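Long-range contacts in Aac(6')-ib (Escherichia coli, PDB 2VQY), which probably transfers the acetyl group of acetyl-CoA to the 6'-amino group of aminoglycoside antibiotics such as kanamycin B, thereby conferring resistance to them: residues A[45-50]-A[122-127]; A[92-97]-A[116-121]; A[131-136]-A[167-172]. The protein carries 2 engineered substitutions. All coordinates share one frame; numbering follows the deposited sequence. Where two conformers were deposited one is given.

Contact 1. Residues A[45-50]-A[122-127]. With ACO (acetyl coenzyme *a), chain B.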
# COMPACT_ATOMS: atom_id res chain seq x y z
N ARG A 45 1.34 -14.94 8.42
CA ARG A 45 1.21 -14.59 9.83
C ARG A 45 -0.22 -14.19 10.12
O ARG A 45 -0.88 -13.57 9.28
CB ARG A 45 2.21 -13.50 10.23
CG ARG A 45 3.64 -13.99 10.11
CD ARG A 45 4.62 -12.97 10.58
NE ARG A 45 5.97 -13.51 10.52
CZ ARG A 45 7.08 -12.80 10.64
NH1 ARG A 45 7.04 -11.48 10.80
NH2 ARG A 45 8.24 -13.43 10.58
N SER A 46 -0.73 -14.59 11.28
CA SER A 46 -2.17 -14.47 11.51
C SER A 46 -2.68 -13.01 11.46
O SER A 46 -3.75 -12.77 10.90
CB SER A 46 -2.61 -15.25 12.76
OG SER A 46 -2.87 -14.41 13.85
N HIS A 47 -1.90 -12.05 11.97
CA HIS A 47 -2.31 -10.61 11.95
C HIS A 47 -2.40 -10.03 10.53
O HIS A 47 -3.02 -8.97 10.29
CB HIS A 47 -1.38 -9.77 12.82
CG HIS A 47 -0.03 -9.50 12.22
ND1 HIS A 47 1.02 -10.40 12.31
CD2 HIS A 47 0.45 -8.42 11.55
CE1 HIS A 47 2.09 -9.87 11.74
NE2 HIS A 47 1.77 -8.68 11.26
N ILE A 48 -1.73 -10.70 9.60
CA ILE A 48 -1.74 -10.32 8.20
C ILE A 48 -2.88 -11.04 7.47
O ILE A 48 -3.66 -10.42 6.75
CB ILE A 48 -0.35 -10.57 7.52
CG1 ILE A 48 0.68 -9.64 8.18
CG2 ILE A 48 -0.47 -10.31 6.02
CD1 ILE A 48 2.14 -9.86 7.86
N VAL A 49 -2.97 -12.35 7.67
CA VAL A 49 -4.05 -13.15 7.05
C VAL A 49 -5.46 -12.57 7.27
O VAL A 49 -6.31 -12.61 6.37
CB VAL A 49 -4.01 -14.64 7.52
CG1 VAL A 49 -5.22 -15.37 7.01
CG2 VAL A 49 -2.74 -15.31 6.98
N GLU A 50 -5.69 -12.02 8.46
CA GLU A 50 -6.96 -11.39 8.81
C GLU A 50 -7.39 -10.34 7.77
O GLU A 50 -8.56 -10.26 7.39
CB GLU A 50 -6.83 -10.78 10.20
CG GLU A 50 -8.08 -10.11 10.75
CD GLU A 50 -7.92 -9.70 12.21
OE1 GLU A 50 -6.77 -9.51 12.69
OE2 GLU A 50 -8.97 -9.58 12.89
N ALA A 122 5.08 -6.44 9.08
CA ALA A 122 5.47 -7.85 9.23
C ALA A 122 5.27 -8.43 10.64
O ALA A 122 4.94 -9.60 10.77
CB ALA A 122 6.92 -7.98 8.83
N ASN A 123 5.49 -7.61 11.66
CA ASN A 123 5.59 -8.06 13.06
C ASN A 123 4.40 -7.63 13.91
O ASN A 123 4.12 -6.44 14.05
CB ASN A 123 6.91 -7.56 13.68
CG ASN A 123 8.12 -8.06 12.92
OD1 ASN A 123 8.21 -9.23 12.61
ND2 ASN A 123 9.05 -7.16 12.60
N ALA A 124 3.71 -8.63 14.45
CA ALA A 124 2.54 -8.42 15.32
C ALA A 124 2.86 -7.46 16.45
O ALA A 124 2.05 -6.58 16.77
CB ALA A 124 2.05 -9.77 15.88
N SER A 125 4.05 -7.60 17.02
CA SER A 125 4.51 -6.77 18.14
C SER A 125 4.71 -5.29 17.81
O SER A 125 4.81 -4.44 18.70
CB SER A 125 5.82 -7.35 18.72
OG SER A 125 6.87 -7.30 17.77
N GLN A 126 4.77 -4.97 16.52
CA GLN A 126 5.00 -3.59 16.09
C GLN A 126 3.76 -2.88 15.57
O GLN A 126 3.88 -1.77 15.05
CB GLN A 126 6.10 -3.55 15.02
CG GLN A 126 7.48 -3.95 15.54
CD GLN A 126 8.57 -3.97 14.47
OE1 GLN A 126 8.40 -4.56 13.40
NE2 GLN A 126 9.70 -3.35 14.77
N LEU A 127 2.59 -3.50 15.71
CA LEU A 127 1.32 -2.89 15.30
C LEU A 127 0.87 -1.84 16.30
O LEU A 127 1.19 -1.94 17.48
CB LEU A 127 0.23 -3.95 15.19
CG LEU A 127 0.47 -5.07 14.16
CD1 LEU A 127 -0.61 -6.13 14.23
CD2 LEU A 127 0.59 -4.46 12.75
N1A ACO B . -11.29 2.22 15.60
C2A ACO B . -10.70 3.41 15.47
N3A ACO B . -9.37 3.51 15.49
C4A ACO B . -8.60 2.40 15.64
C5A ACO B . -9.18 1.15 15.78
C6A ACO B . -10.57 1.08 15.76
N6A ACO B . -11.18 -0.10 15.89
N7A ACO B . -8.20 0.26 15.91
C8A ACO B . -7.04 0.92 15.88
N9A ACO B . -7.28 2.22 15.72
C1B ACO B . -6.31 3.34 15.59
C2B ACO B . -5.17 3.42 16.59
O2B ACO B . -5.64 3.94 17.84
C3B ACO B . -4.27 4.42 15.88
O3B ACO B . -4.82 5.75 15.97
P3B ACO B . -4.42 6.81 17.12
O7A ACO B . -5.39 8.07 16.83
O8A ACO B . -2.93 7.26 16.76
O9A ACO B . -4.59 6.22 18.48
C4B ACO B . -4.42 4.03 14.40
O4B ACO B . -5.62 3.22 14.33
C5B ACO B . -3.32 3.20 13.71
O5B ACO B . -2.16 3.98 13.45
P1A ACO B . -0.71 3.27 13.45
O1A ACO B . 0.24 4.15 12.69
O2A ACO B . -0.31 2.78 14.80
O3A ACO B . -1.04 2.00 12.58
P2A ACO B . -0.10 0.70 12.43
O4A ACO B . 1.29 1.02 12.77
O5A ACO B . -0.79 -0.48 13.06
O6A ACO B . -0.22 0.52 10.81
CBP ACO B . -1.34 -1.03 9.25
CCP ACO B . -1.47 0.26 10.09
CDP ACO B . -2.70 -1.26 8.51
CEP ACO B . -0.20 -0.82 8.23
CAP ACO B . -1.04 -2.23 10.22
OAP ACO B . -1.95 -2.22 11.35
C9P ACO B . -1.05 -3.60 9.48
O9P ACO B . -0.09 -3.93 8.77
N8P ACO B . -2.15 -4.35 9.68
C7P ACO B . -2.39 -5.68 9.11
C6P ACO B . -2.37 -5.66 7.56
C5P ACO B . -3.39 -4.68 6.95
O5P ACO B . -4.41 -4.38 7.58
N4P ACO B . -3.03 -4.20 5.74
C3P ACO B . -3.69 -3.35 4.93
C2P ACO B . -4.86 -2.69 5.20
S1P ACO B . -5.73 -1.78 3.83
C ACO B . -4.65 -1.38 2.49
O ACO B . -3.44 -1.69 2.45
CH3 ACO B . -5.37 -0.57 1.37

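Contact 2. Residues A[92-97]-A[116-121]. With PAR (paromomycin), chain C.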
# COMPACT_ATOMS: atom_id res chain seq x y z
N TYR A 92 5.79 -4.76 4.04
CA TYR A 92 5.68 -4.83 2.59
C TYR A 92 4.74 -3.73 2.18
O TYR A 92 3.74 -3.49 2.85
CB TYR A 92 5.11 -6.20 2.15
CG TYR A 92 4.66 -6.24 0.71
CD1 TYR A 92 5.58 -6.55 -0.31
CD2 TYR A 92 3.33 -5.96 0.35
CE1 TYR A 92 5.18 -6.60 -1.66
CE2 TYR A 92 2.91 -6.00 -1.02
CZ TYR A 92 3.87 -6.32 -2.00
OH TYR A 92 3.53 -6.39 -3.30
N ALA A 93 5.04 -3.06 1.07
CA ALA A 93 4.08 -2.11 0.52
C ALA A 93 4.07 -2.27 -0.99
O ALA A 93 4.99 -2.86 -1.58
CB ALA A 93 4.45 -0.70 0.91
N GLN A 94 3.04 -1.74 -1.63
CA GLN A 94 3.02 -1.70 -3.08
C GLN A 94 2.30 -0.45 -3.53
O GLN A 94 1.38 0.08 -2.83
CB GLN A 94 2.36 -2.97 -3.67
CG GLN A 94 0.88 -3.20 -3.21
CD GLN A 94 0.28 -4.49 -3.76
OE1 GLN A 94 0.96 -5.53 -3.87
NE2 GLN A 94 -1.01 -4.45 -4.07
N SER A 95 2.76 0.09 -4.67
CA SER A 95 2.00 1.17 -5.31
C SER A 95 1.56 0.67 -6.67
O SER A 95 2.19 -0.25 -7.23
CB SER A 95 2.82 2.45 -5.45
OG SER A 95 4.01 2.24 -6.23
N TYR A 96 0.51 1.26 -7.21
CA TYR A 96 0.00 0.86 -8.51
C TYR A 96 -0.57 2.03 -9.29
O TYR A 96 -1.00 3.04 -8.70
CB TYR A 96 -1.04 -0.32 -8.40
CG TYR A 96 -2.23 0.04 -7.56
CD1 TYR A 96 -3.30 0.73 -8.12
CD2 TYR A 96 -2.30 -0.32 -6.20
CE1 TYR A 96 -4.41 1.10 -7.36
CE2 TYR A 96 -3.44 0.05 -5.41
CZ TYR A 96 -4.47 0.74 -6.01
OH TYR A 96 -5.57 1.14 -5.30
N VAL A 97 -0.50 1.92 -10.61
CA VAL A 97 -1.17 2.90 -11.48
C VAL A 97 -2.64 2.47 -11.59
O VAL A 97 -2.94 1.42 -12.16
CB VAL A 97 -0.49 2.97 -12.88
CG1 VAL A 97 -1.28 3.98 -13.80
CG2 VAL A 97 1.02 3.35 -12.74
N GLY A 116 -2.41 4.15 -6.44
CA GLY A 116 -2.95 3.58 -5.20
C GLY A 116 -1.86 2.89 -4.39
O GLY A 116 -0.78 2.56 -4.92
N ILE A 117 -2.11 2.67 -3.11
CA ILE A 117 -1.14 1.96 -2.25
C ILE A 117 -1.83 0.88 -1.40
O ILE A 117 -3.03 1.00 -1.04
CB ILE A 117 -0.35 2.92 -1.33
CG1 ILE A 117 -1.30 3.71 -0.41
CG2 ILE A 117 0.59 3.87 -2.17
CD1 ILE A 117 -0.59 4.65 0.62
N ASP A 118 -1.06 -0.17 -1.07
CA ASP A 118 -1.47 -1.20 -0.09
C ASP A 118 -0.23 -1.50 0.73
O ASP A 118 0.90 -1.37 0.21
CB ASP A 118 -1.93 -2.49 -0.79
CG ASP A 118 -3.01 -2.24 -1.85
OD1 ASP A 118 -4.17 -2.09 -1.44
OD2 ASP A 118 -2.70 -2.24 -3.06
N GLN A 119 -0.41 -1.86 2.00
CA GLN A 119 0.78 -2.14 2.83
C GLN A 119 0.46 -2.97 4.04
O GLN A 119 -0.72 -3.11 4.44
CB GLN A 119 1.55 -0.85 3.22
CG GLN A 119 0.95 -0.02 4.34
CD GLN A 119 -0.38 0.55 3.96
OE1 GLN A 119 -0.53 1.19 2.92
NE2 GLN A 119 -1.37 0.30 4.82
N LEU A 120 1.52 -3.53 4.62
CA LEU A 120 1.38 -4.37 5.81
C LEU A 120 2.65 -4.27 6.64
O LEU A 120 3.74 -4.03 6.10
CB LEU A 120 1.08 -5.83 5.41
CG LEU A 120 2.15 -6.58 4.63
CD1 LEU A 120 3.14 -7.28 5.62
CD2 LEU A 120 1.52 -7.60 3.66
N LEU A 121 2.50 -4.43 7.95
CA LEU A 121 3.64 -4.52 8.85
C LEU A 121 3.84 -6.00 9.22
O LEU A 121 2.89 -6.69 9.60
CB LEU A 121 3.40 -3.68 10.11
CG LEU A 121 3.34 -2.14 9.98
CD1 LEU A 121 3.00 -1.54 11.37
CD2 LEU A 121 4.63 -1.59 9.42
C11 PAR C . -4.15 -6.25 -2.37
O11 PAR C . -5.25 -5.78 -3.17
C21 PAR C . -4.28 -7.75 -2.02
N21 PAR C . -4.49 -8.49 -3.27
C31 PAR C . -5.49 -7.94 -1.07
O31 PAR C . -5.69 -9.34 -0.75
C41 PAR C . -5.32 -7.05 0.19
O41 PAR C . -6.45 -7.16 1.09
C51 PAR C . -5.13 -5.56 -0.24
O51 PAR C . -4.04 -5.43 -1.26
C61 PAR C . -4.70 -4.66 0.93
O61 PAR C . -5.11 -3.30 0.68
C12 PAR C . -5.80 -3.13 -6.38
N12 PAR C . -5.64 -2.07 -7.39
C22 PAR C . -5.95 -2.54 -4.95
C32 PAR C . -6.17 -3.72 -3.99
N32 PAR C . -6.41 -3.19 -2.62
C42 PAR C . -4.90 -4.65 -4.02
C52 PAR C . -4.69 -5.23 -5.44
O52 PAR C . -3.39 -5.91 -5.47
C62 PAR C . -4.55 -4.04 -6.41
O62 PAR C . -4.35 -4.60 -7.70
C13 PAR C . -3.38 -7.11 -6.30
C23 PAR C . -2.18 -7.01 -7.27
O23 PAR C . -2.57 -6.48 -8.52
C33 PAR C . -1.77 -8.49 -7.40
O33 PAR C . -2.81 -9.15 -8.18
C43 PAR C . -1.90 -8.96 -5.95
O43 PAR C . -2.97 -8.15 -5.34
C53 PAR C . -0.60 -8.68 -5.15
O53 PAR C . -0.22 -7.31 -5.38
C14 PAR C . -2.59 -10.56 -8.34
C24 PAR C . -2.82 -10.93 -9.82
N24 PAR C . -4.15 -10.42 -10.26
C34 PAR C . -2.75 -12.47 -9.99
O34 PAR C . -1.38 -12.89 -9.83
C44 PAR C . -3.66 -13.20 -8.98
O44 PAR C . -5.04 -12.94 -9.27
C54 PAR C . -3.38 -12.72 -7.56
O54 PAR C . -3.58 -11.26 -7.53
C64 PAR C . -4.27 -13.51 -6.57
N64 PAR C . -4.66 -12.63 -5.46
O HOH W 1 -5.32 0.72 -2.74

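Contact 3. Residues A[131-136]-A[167-172]. With ACO (acetyl coenzyme *a), chain B.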
# COMPACT_ATOMS: atom_id res chain seq x y z
N LEU A 131 4.05 3.07 13.50
CA LEU A 131 4.99 2.63 12.45
C LEU A 131 4.35 2.60 11.06
O LEU A 131 5.00 2.95 10.06
CB LEU A 131 5.54 1.24 12.78
CG LEU A 131 7.04 0.98 12.60
CD1 LEU A 131 7.92 2.09 13.26
CD2 LEU A 131 7.41 -0.38 13.20
N GLY A 132 3.10 2.15 11.00
CA GLY A 132 2.35 2.10 9.74
C GLY A 132 2.11 3.50 9.17
O GLY A 132 2.24 3.72 7.96
N THR A 133 1.79 4.45 10.05
CA THR A 133 1.65 5.86 9.66
C THR A 133 2.96 6.37 9.05
O THR A 133 2.93 6.98 7.98
CB THR A 133 1.13 6.76 10.85
OG1 THR A 133 -0.19 6.32 11.20
CG2 THR A 133 1.05 8.24 10.43
N LYS A 134 4.10 6.09 9.70
CA LYS A 134 5.41 6.46 9.14
C LYS A 134 5.65 5.83 7.75
O LYS A 134 6.12 6.49 6.83
CB LYS A 134 6.53 6.04 10.09
CG LYS A 134 6.66 6.99 11.26
CD LYS A 134 7.31 6.29 12.43
CE LYS A 134 7.53 7.25 13.58
NZ LYS A 134 8.69 8.08 13.23
N LEU A 135 5.33 4.54 7.62
CA LEU A 135 5.47 3.84 6.35
C LEU A 135 4.63 4.52 5.25
O LEU A 135 5.14 4.81 4.15
CB LEU A 135 5.09 2.36 6.55
CG LEU A 135 5.33 1.33 5.44
CD1 LEU A 135 5.23 -0.07 6.03
CD2 LEU A 135 4.32 1.51 4.31
N VAL A 136 3.35 4.78 5.55
CA VAL A 136 2.45 5.40 4.57
C VAL A 136 2.98 6.78 4.18
O VAL A 136 3.02 7.12 3.00
CB VAL A 136 0.99 5.41 5.07
CG1 VAL A 136 0.08 6.18 4.08
CG2 VAL A 136 0.48 3.92 5.21
N TYR A 167 -4.37 5.68 7.63
CA TYR A 167 -4.34 6.50 6.42
C TYR A 167 -4.74 7.94 6.70
O TYR A 167 -4.16 8.86 6.14
CB TYR A 167 -5.24 5.91 5.34
CG TYR A 167 -4.67 4.66 4.71
CD1 TYR A 167 -3.41 4.68 4.10
CD2 TYR A 167 -5.42 3.48 4.65
CE1 TYR A 167 -2.88 3.53 3.47
CE2 TYR A 167 -4.91 2.33 4.04
CZ TYR A 167 -3.63 2.37 3.47
OH TYR A 167 -3.11 1.27 2.84
N GLU A 168 -5.74 8.12 7.56
CA GLU A 168 -6.13 9.47 8.01
C GLU A 168 -4.98 10.25 8.63
O GLU A 168 -4.72 11.39 8.26
CB GLU A 168 -7.30 9.39 9.00
CG GLU A 168 -8.59 9.12 8.31
CD GLU A 168 -9.76 9.41 9.23
OE1 GLU A 168 -9.57 9.32 10.48
OE2 GLU A 168 -10.84 9.76 8.69
N LYS A 169 -4.24 9.60 9.54
CA LYS A 169 -3.10 10.21 10.21
C LYS A 169 -1.99 10.56 9.22
O LYS A 169 -1.26 11.53 9.40
CB LYS A 169 -2.56 9.30 11.31
CG LYS A 169 -3.52 9.11 12.48
CD LYS A 169 -2.81 8.57 13.68
CE LYS A 169 -2.38 7.17 13.49
NZ LYS A 169 -1.32 6.82 14.49
N ALA A 170 -1.91 9.78 8.14
CA ALA A 170 -0.94 10.00 7.07
C ALA A 170 -1.41 11.03 6.02
O ALA A 170 -0.71 11.26 5.03
CB ALA A 170 -0.62 8.67 6.41
N GLY A 171 -2.58 11.63 6.22
CA GLY A 171 -3.05 12.73 5.36
C GLY A 171 -4.11 12.37 4.32
O GLY A 171 -4.44 13.20 3.47
N PHE A 172 -4.64 11.14 4.37
CA PHE A 172 -5.71 10.73 3.49
C PHE A 172 -7.08 11.18 4.03
O PHE A 172 -7.27 11.30 5.24
CB PHE A 172 -5.72 9.19 3.27
CG PHE A 172 -4.60 8.70 2.39
CD1 PHE A 172 -4.84 8.42 1.03
CD2 PHE A 172 -3.31 8.52 2.91
CE1 PHE A 172 -3.78 7.98 0.20
CE2 PHE A 172 -2.25 8.10 2.08
CZ PHE A 172 -2.49 7.82 0.73
N1A ACO B . -11.29 2.22 15.60
C2A ACO B . -10.70 3.41 15.47
N3A ACO B . -9.37 3.51 15.49
C4A ACO B . -8.60 2.40 15.64
C5A ACO B . -9.18 1.15 15.78
C6A ACO B . -10.57 1.08 15.76
N6A ACO B . -11.18 -0.10 15.89
N7A ACO B . -8.20 0.26 15.91
C8A ACO B . -7.04 0.92 15.88
N9A ACO B . -7.28 2.22 15.72
C1B ACO B . -6.31 3.34 15.59
C2B ACO B . -5.17 3.42 16.59
O2B ACO B . -5.64 3.94 17.84
C3B ACO B . -4.27 4.42 15.88
O3B ACO B . -4.82 5.75 15.97
P3B ACO B . -4.42 6.81 17.12
O7A ACO B . -5.39 8.07 16.83
O8A ACO B . -2.93 7.26 16.76
O9A ACO B . -4.59 6.22 18.48
C4B ACO B . -4.42 4.03 14.40
O4B ACO B . -5.62 3.22 14.33
C5B ACO B . -3.32 3.20 13.71
O5B ACO B . -2.16 3.98 13.45
P1A ACO B . -0.71 3.27 13.45
O1A ACO B . 0.24 4.15 12.69
O2A ACO B . -0.31 2.78 14.80
O3A ACO B . -1.04 2.00 12.58
P2A ACO B . -0.10 0.70 12.43
O4A ACO B . 1.29 1.02 12.77
O5A ACO B . -0.79 -0.48 13.06
O6A ACO B . -0.22 0.52 10.81
CBP ACO B . -1.34 -1.03 9.25
CCP ACO B . -1.47 0.26 10.09
CDP ACO B . -2.70 -1.26 8.51
CEP ACO B . -0.20 -0.82 8.23
CAP ACO B . -1.04 -2.23 10.22
OAP ACO B . -1.95 -2.22 11.35
C9P ACO B . -1.05 -3.60 9.48
O9P ACO B . -0.09 -3.93 8.77
N8P ACO B . -2.15 -4.35 9.68
C7P ACO B . -2.39 -5.68 9.11
C6P ACO B . -2.37 -5.66 7.56
C5P ACO B . -3.39 -4.68 6.95
O5P ACO B . -4.41 -4.38 7.58
N4P ACO B . -3.03 -4.20 5.74
C3P ACO B . -3.69 -3.35 4.93
C2P ACO B . -4.86 -2.69 5.20
S1P ACO B . -5.73 -1.78 3.83
C ACO B . -4.65 -1.38 2.49
O ACO B . -3.44 -1.69 2.45
CH3 ACO B . -5.37 -0.57 1.37

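Contact 1. Residues A[45-50]-A[122-127]
H47 and R45 converge on the carbonyl oxygen of A122, just where strand 114-121 of this GNAT fold runs out into the loop that leads to helix 131-144. Farther along that loop G128 and G130 bind acetyl-CoA; helix 46-49 packs against its first turn. H47 buries the most surface. Its CG stands between the backbone N and the carbonyl carbon (chi1 75°), which swings the ring off the helix and into the turn at 122-127. At the ring edge CE1 comes within 3.0 Å of A122 O. NE2 is near the same oxygen but at a poor angle; its hydrogen bond goes to L121 O, one residue earlier, and that bond fixes how the ring is turned. Both ring faces are covered: A124 lies over one, its CB making an off-centre CH-pi contact 4.2 Å from the H47 centroid, while I48 CG1 of the same helix rests against the other. L127 approaches obliquely, its CD1 3.7 Å from H47 CD2.

R45, at the N-cap of the helix, runs extended from CG to NE and grips the loop from the far end of its side chain. NH1 donates to A122 O at 2.8 Å with an N-H...O angle of 159°; the oxygen lies in the guanidinium plane, yet the nitrogen comes from above the carbonyl plane. A weak second bond joins R45 NH1 to N123 OD1 at 3.1 Å. A salt bridge from NH2 to E41 holds the guanidinium further. On the loop side, N123 ND2 spans the 3-10 turn to Q126 OE1, 2.8 Å away. Next to the pantetheine arm of acetyl-CoA, L127 CD2 sits 3.7 Å from the cofactor's OAP.

Contact 2. Residues A[92-97]-A[116-121]
Q94 and Y96 both set CG between the backbone N and the carbonyl carbon (chi1 59° in each), while D118 turns its CG beside its own N; these settings bring the Q94 amide and the D118 carboxylate together and lay the edge of the Y96 ring beside that carboxylate, all on one face of an antiparallel pair in the central GNAT sheet. The backbones of 92-97 and 116-121 are joined by six hydrogen bonds, two each at the hydrogen-bonded pairs Y92-L120, Q94-D118 and Y96-G116. A93, S95, I117 and Q119 face the other way, where A93, S95 and I117 pack on helix 131-144.

On the polar face paromomycin is bound. Q94 NE2 donates to D118 OD2 at 3.0 Å, the bond coming from above the carboxylate plane with amide and carboxylate turned 75° apart. That leaves D118 OD1 to take two bonds from the antibiotic, from O61 at 2.6 Å and from N32 at 2.8 Å. Q94 OE1 is gripped twice as well: paromomycin O53 donates at 2.6 Å, and Y92 OH, lying in the carbonyl plane on a lone pair, does so at 2.8 Å. Y92 thus positions a residue that touches the bound antibiotic directly, while its CB packs against L120 CG.

Strand 114-121 also holds the cofactor: the backbone N of Q119 is bonded to the acetyl oxygen of acetyl-CoA, and that of L121 to its pantetheine arm.

Y96 is sandwiched. G116 CA lies over one face in a CH-pi contact, 3.6 Å from the ring centroid; having no side chain, G116 lets the tyrosine lie across it. Over the opposite face, paromomycin N12 comes to 3.3 Å from CZ. Y96 OH is hydrogen-bonded to Q153 and to a water that is also bonded to I117 O.

Contact 3. Residues A[131-136]-A[167-172]
Apolar contact between helix 131-144 and the end of helix 161-169 with the turn after it centres on V136, whose CG1 lies anti to the backbone N (chi1 175°) and is thereby carried into a pocket formed by three residues of 167-172. A170 CB is 3.5 Å from V136 CG1, tighter than usual for two carbons. F172 CE2 meets the same methyl at 3.6 Å, and Y167 offers its ring edge, with CD1 3.8 Å away; V136 CG2 touches the neighbouring CE1 of that ring. One turn earlier, T133 points CG2 at the backbone and CB of K169, and the two side chains cross at about a right angle. There T133 OG1 also comes within 3.3 Å of K169 CE.

These helices carry the cofactor site of the GNAT fold: helix 131-144 begins at the pyrophosphate of acetyl-CoA, and helix 161-169 sends K169 from its last turn toward the phosphates.

Most of the polar contacts run to the cofactor. G132 N donates to ACO O4A, on the pantetheine-side phosphate, at 2.8 Å; without a side chain, G132 lets the pyrophosphate come close to the helix backbone. T133 holds the adenosine-side phosphate twice, through its N to ACO O1A at 3.1 Å and through OG1 to that same oxygen at 2.7 Å. Facing it from the other helix, K169 bends at chi3 (-70°) so that NZ donates to ACO O8A of the 3'-phosphate at 2.8 Å, with a weak second bond to O5B. Such a lysine would be expected to offset the phosphate charge. Close to the acetyl end of the cofactor, Y167 OH is hydrogen-bonded to Q119 OE1.

Backbone bonds finish helix 161-169 in a Schellman motif: G171, with positive phi, follows A170, G171 N bonds back to E168 O, and F172 N to Y167 O.

From the N terminus, the chain passes through helix 46-49 and strands 78-85 and 88-97 to strand 114-121; contact 2 closes the short connection between the last two. The chain then leaves the strand end and contact 1 closes a longer loop, from 45-50 to 122-127, with contact 2 lying wholly within it. Contact 3 follows in series, closing 131-136 onto 167-172 once strand 151-154 has been added. The three meet around strand 114-121: I48 of contact 1 packs on L120, and from contact 3 F172 packs on I117 and L135 on Q119. Together they tie the helix 46-49 flank, the central sheet and the two cofactor-binding helices around acetyl-CoA.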